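Local atomic coordinates of putative sortase (PDB entry 2W1K), a protein that probably acts as a class C sortase, a cysteine transpeptidase that helps build the pilus fibre on the surface of Streptococcus pneumoniae. Residues Q5-G8 / H9-V13; Y84-L87 / G88-L91. All blocks are in the same frame, centred on the assembly; numbering follows the deposited sequence.

Contact 1 (Q5-G8 / H9-V13); sequences QVKG and HATFV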
# COMPACT_ATOMS: atom_id res chain seq x y z
N GLN A 5 15.89 0.56 -7.86
CA GLN A 5 14.77 0.87 -6.93
C GLN A 5 14.99 2.18 -6.10
O GLN A 5 14.08 3.02 -5.95
CB GLN A 5 14.52 -0.31 -5.95
CG GLN A 5 13.71 -1.48 -6.55
CD GLN A 5 12.48 -1.02 -7.40
OE1 GLN A 5 11.69 -0.07 -7.01
NE2 GLN A 5 12.33 -1.67 -8.59
N VAL A 6 16.19 2.31 -5.57
CA VAL A 6 16.50 3.46 -4.77
C VAL A 6 16.40 4.80 -5.52
O VAL A 6 16.31 5.84 -4.90
CB VAL A 6 17.86 3.28 -4.07
CG1 VAL A 6 18.17 1.78 -3.93
CG2 VAL A 6 18.95 4.12 -4.78
N LYS A 7 16.37 4.79 -6.85
CA LYS A 7 16.42 6.03 -7.58
C LYS A 7 15.01 6.69 -7.66
O LYS A 7 14.84 7.93 -7.56
CB LYS A 7 17.02 5.78 -8.98
CG LYS A 7 16.92 6.98 -9.91
CD LYS A 7 17.85 8.10 -9.40
CE LYS A 7 17.98 9.29 -10.39
NZ LYS A 7 19.25 10.08 -10.17
N GLY A 8 14.00 5.85 -7.84
CA GLY A 8 12.66 6.35 -7.91
C GLY A 8 12.28 6.91 -6.56
O GLY A 8 11.67 7.95 -6.49
N HIS A 9 12.66 6.18 -5.51
CA HIS A 9 12.39 6.58 -4.13
C HIS A 9 13.08 7.91 -3.87
O HIS A 9 12.50 8.83 -3.27
CB HIS A 9 12.90 5.54 -3.12
CG HIS A 9 12.74 6.01 -1.71
ND1 HIS A 9 13.79 6.48 -0.95
CD2 HIS A 9 11.63 6.14 -0.95
CE1 HIS A 9 13.34 6.85 0.23
NE2 HIS A 9 12.03 6.64 0.26
N ALA A 10 14.33 8.04 -4.29
CA ALA A 10 14.99 9.30 -3.96
C ALA A 10 14.27 10.42 -4.74
O ALA A 10 14.08 11.52 -4.20
CB ALA A 10 16.55 9.30 -4.23
N THR A 11 13.85 10.16 -5.97
CA THR A 11 13.16 11.25 -6.67
C THR A 11 11.78 11.60 -6.03
O THR A 11 11.48 12.80 -5.74
CB THR A 11 13.12 11.10 -8.26
OG1 THR A 11 11.80 10.76 -8.72
CG2 THR A 11 14.20 10.11 -8.81
N PHE A 12 10.96 10.55 -5.79
CA PHE A 12 9.76 10.67 -4.95
C PHE A 12 10.03 11.59 -3.78
O PHE A 12 9.42 12.67 -3.68
CB PHE A 12 9.28 9.31 -4.41
CG PHE A 12 8.10 9.45 -3.48
CD1 PHE A 12 6.89 9.97 -3.93
CD2 PHE A 12 8.22 9.11 -2.11
CE1 PHE A 12 5.80 10.10 -3.05
CE2 PHE A 12 7.13 9.24 -1.24
CZ PHE A 12 5.93 9.75 -1.72
N VAL A 13 10.98 11.20 -2.91
CA VAL A 13 11.25 11.98 -1.72
C VAL A 13 11.63 13.42 -2.01
O VAL A 13 11.09 14.32 -1.35
CB VAL A 13 12.29 11.36 -0.75
CG1 VAL A 13 12.59 12.35 0.43
CG2 VAL A 13 11.77 10.08 -0.20
O HOH W 1 16.41 5.81 -1.80
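Val6 and His9 meet through a single water and through the turn of backbone that joins them, within the amino-terminal helix 5-15. The water donates to Val6 O and lies 2.8 Å from His9 ND1. With CG anti to the backbone N (chi1 174°), the imidazole swings away from residues 5-8, yet its ND1 remains near enough to the preceding turn for this bridge. The other ring nitrogen, NE2, is hydrogen-bonded to Asp137, while Phe210 stacks on the ring and Tyr66 meets it edge-to-face. Within the helix, Val13 CG2 lies 3.4 Å above the plane of the His9 ring, displaced toward its rim.

The closely packed side of this stretch continues at Gly8 and Phe12. Phe12 N donates to Gly8 O over 2.8 Å, with an N-H...O angle of 164°, and Phe12 CB rests 3.4 Å from that same oxygen. The buried Phe12 ring is carried away from Gly8 toward Tyr66 and Val63. Two residues earlier, Ala10 N reaches Val6 O at 3.0 Å from above the carbonyl plane, 36° out of it, so that Val6 O serves both this amide and the water. The first bond of the series, from His9 N to Gln5 O, is weak at 3.5 Å.

The exposed side is looser. There the Lys7 chain, bent at chi2, passes Thr11 in a loose and tentative approach, since the place of the Thr11 methyl is doubtful, and Ala10 CB lies beside Val6 O. Both nitrogens of His9 therefore have polar partners, one through water to its own helix and one directly to an aspartate on strand 133-137; the nearby carboxylate could favour a protonated imidazole and probably helps fix the ring's rotation.

Contact 2 (Y84-L87 / G88-L91); sequences YHHL and GMGL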
# COMPACT_ATOMS: atom_id res chain seq x y z
N TYR A 84 -4.46 -2.98 -14.52
CA TYR A 84 -3.39 -3.68 -15.20
C TYR A 84 -2.18 -2.81 -15.35
O TYR A 84 -1.08 -3.28 -15.18
CB TYR A 84 -3.89 -4.05 -16.63
CG TYR A 84 -2.88 -4.78 -17.51
CD1 TYR A 84 -2.94 -6.22 -17.64
CD2 TYR A 84 -1.87 -4.09 -18.23
CE1 TYR A 84 -2.03 -6.95 -18.51
CE2 TYR A 84 -0.94 -4.82 -19.06
CZ TYR A 84 -1.05 -6.23 -19.18
OH TYR A 84 -0.18 -6.93 -19.97
N HIS A 85 -2.40 -1.55 -15.75
CA HIS A 85 -1.34 -0.60 -16.04
C HIS A 85 -0.53 -0.39 -14.79
O HIS A 85 0.69 -0.65 -14.78
CB HIS A 85 -1.98 0.69 -16.57
CG HIS A 85 -1.07 1.87 -16.67
ND1 HIS A 85 -1.41 3.13 -16.19
CD2 HIS A 85 0.19 1.99 -17.18
CE1 HIS A 85 -0.40 3.96 -16.41
NE2 HIS A 85 0.56 3.31 -17.04
N HIS A 86 -1.17 0.07 -13.70
CA HIS A 86 -0.44 0.29 -12.44
C HIS A 86 0.19 -0.98 -11.83
O HIS A 86 1.31 -0.97 -11.26
CB HIS A 86 -1.35 0.89 -11.34
CG HIS A 86 -1.76 2.30 -11.62
ND1 HIS A 86 -2.88 2.89 -11.05
CD2 HIS A 86 -1.26 3.21 -12.50
CE1 HIS A 86 -3.04 4.09 -11.57
NE2 HIS A 86 -2.04 4.32 -12.41
N LEU A 87 -0.54 -2.07 -11.87
CA LEU A 87 0.01 -3.30 -11.33
C LEU A 87 1.16 -3.85 -12.16
O LEU A 87 1.92 -4.69 -11.66
CB LEU A 87 -1.05 -4.37 -11.19
CG LEU A 87 -2.05 -4.14 -10.01
CD1 LEU A 87 -3.16 -5.22 -10.07
CD2 LEU A 87 -1.30 -4.10 -8.66
N GLY A 88 1.28 -3.37 -13.41
CA GLY A 88 2.43 -3.74 -14.24
C GLY A 88 3.62 -2.90 -13.85
O GLY A 88 4.77 -3.24 -14.18
N MET A 89 3.39 -1.78 -13.15
CA MET A 89 4.52 -0.89 -12.79
C MET A 89 4.96 -0.84 -11.33
O MET A 89 6.00 -0.20 -11.02
CB MET A 89 4.33 0.55 -13.37
CG MET A 89 3.03 1.17 -13.08
SD MET A 89 2.61 2.45 -14.36
CE MET A 89 4.16 3.33 -14.37
N GLY A 90 4.26 -1.52 -10.44
CA GLY A 90 4.54 -1.40 -9.01
C GLY A 90 3.35 -1.94 -8.24
O GLY A 90 2.65 -2.89 -8.72
N LEU A 91 3.15 -1.40 -7.01
CA LEU A 91 2.05 -1.89 -6.14
C LEU A 91 0.94 -0.88 -6.31
O LEU A 91 1.20 0.21 -6.79
CB LEU A 91 2.49 -1.93 -4.67
CG LEU A 91 3.78 -2.72 -4.50
CD1 LEU A 91 4.25 -2.65 -3.07
CD2 LEU A 91 3.57 -4.27 -5.02
O HOH W 2 1.86 -5.71 -9.02
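Met89 folds its side chain back over the last turn of helix 84-89 and sets its sulfur on the imidazole of His85. Its CB is 4.0 Å from His86 O. From there chi1 of 51° places CG between the backbone N and the carbonyl carbon, which brings it against two carbonyls at once, 3.3 Å from His86 O and 3.4 Å from His85 O. SD follows and lies over one face of the His85 ring, 3.9 Å from the centroid and 29° off the normal, closest to NE2. The same sulfur stands near the plane of the His86 ring, at its edge. At the tip, the bend at chi3 turns CE away from the extended line of the chain.

The helix ends here. Met89 N donates to His86 O at 2.9 Å, from well above the carbonyl plane, whereas Gly88 N makes only weak bonds to Tyr84 O and His85 O. Gly90 then leaves helical geometry with a positive phi (163°), and a water donates to both Leu87 O and Gly90 O, linking the last turn of the helix to Gly90, just before strand 91-93. His86 bonds through its ring nitrogens to Gly81 and Asp61. The Met-aromatic contact thus adds a polarisable, largely dispersive attraction where backbone hydrogen bonding weakens.

How the contacts relate
Contact 1 comes first along the chain, in helix 5-15, and contact 2 follows in helix 84-89 of the sortase domain. Their centres are about 17 Å apart and their nearest atoms about 7 Å, so they do not touch. Strand 74-80 links their surroundings: the Gln5 side chain touches Glu76 and Pro77, while Met89 and His86 lie against Tyr79, and Leu91 pairs with the same strand. Contact 2 thus belongs to the beta-alpha-beta connection between strands 74-80 and 91-93. Residues of contact 1 also hold helix 5-15 against the sheet: His9 and Phe12 meet Tyr66 of strand 65-69, His9 bonds to Asp137 of strand 133-137, and His9 stacks on Phe210, just after helix 202-209.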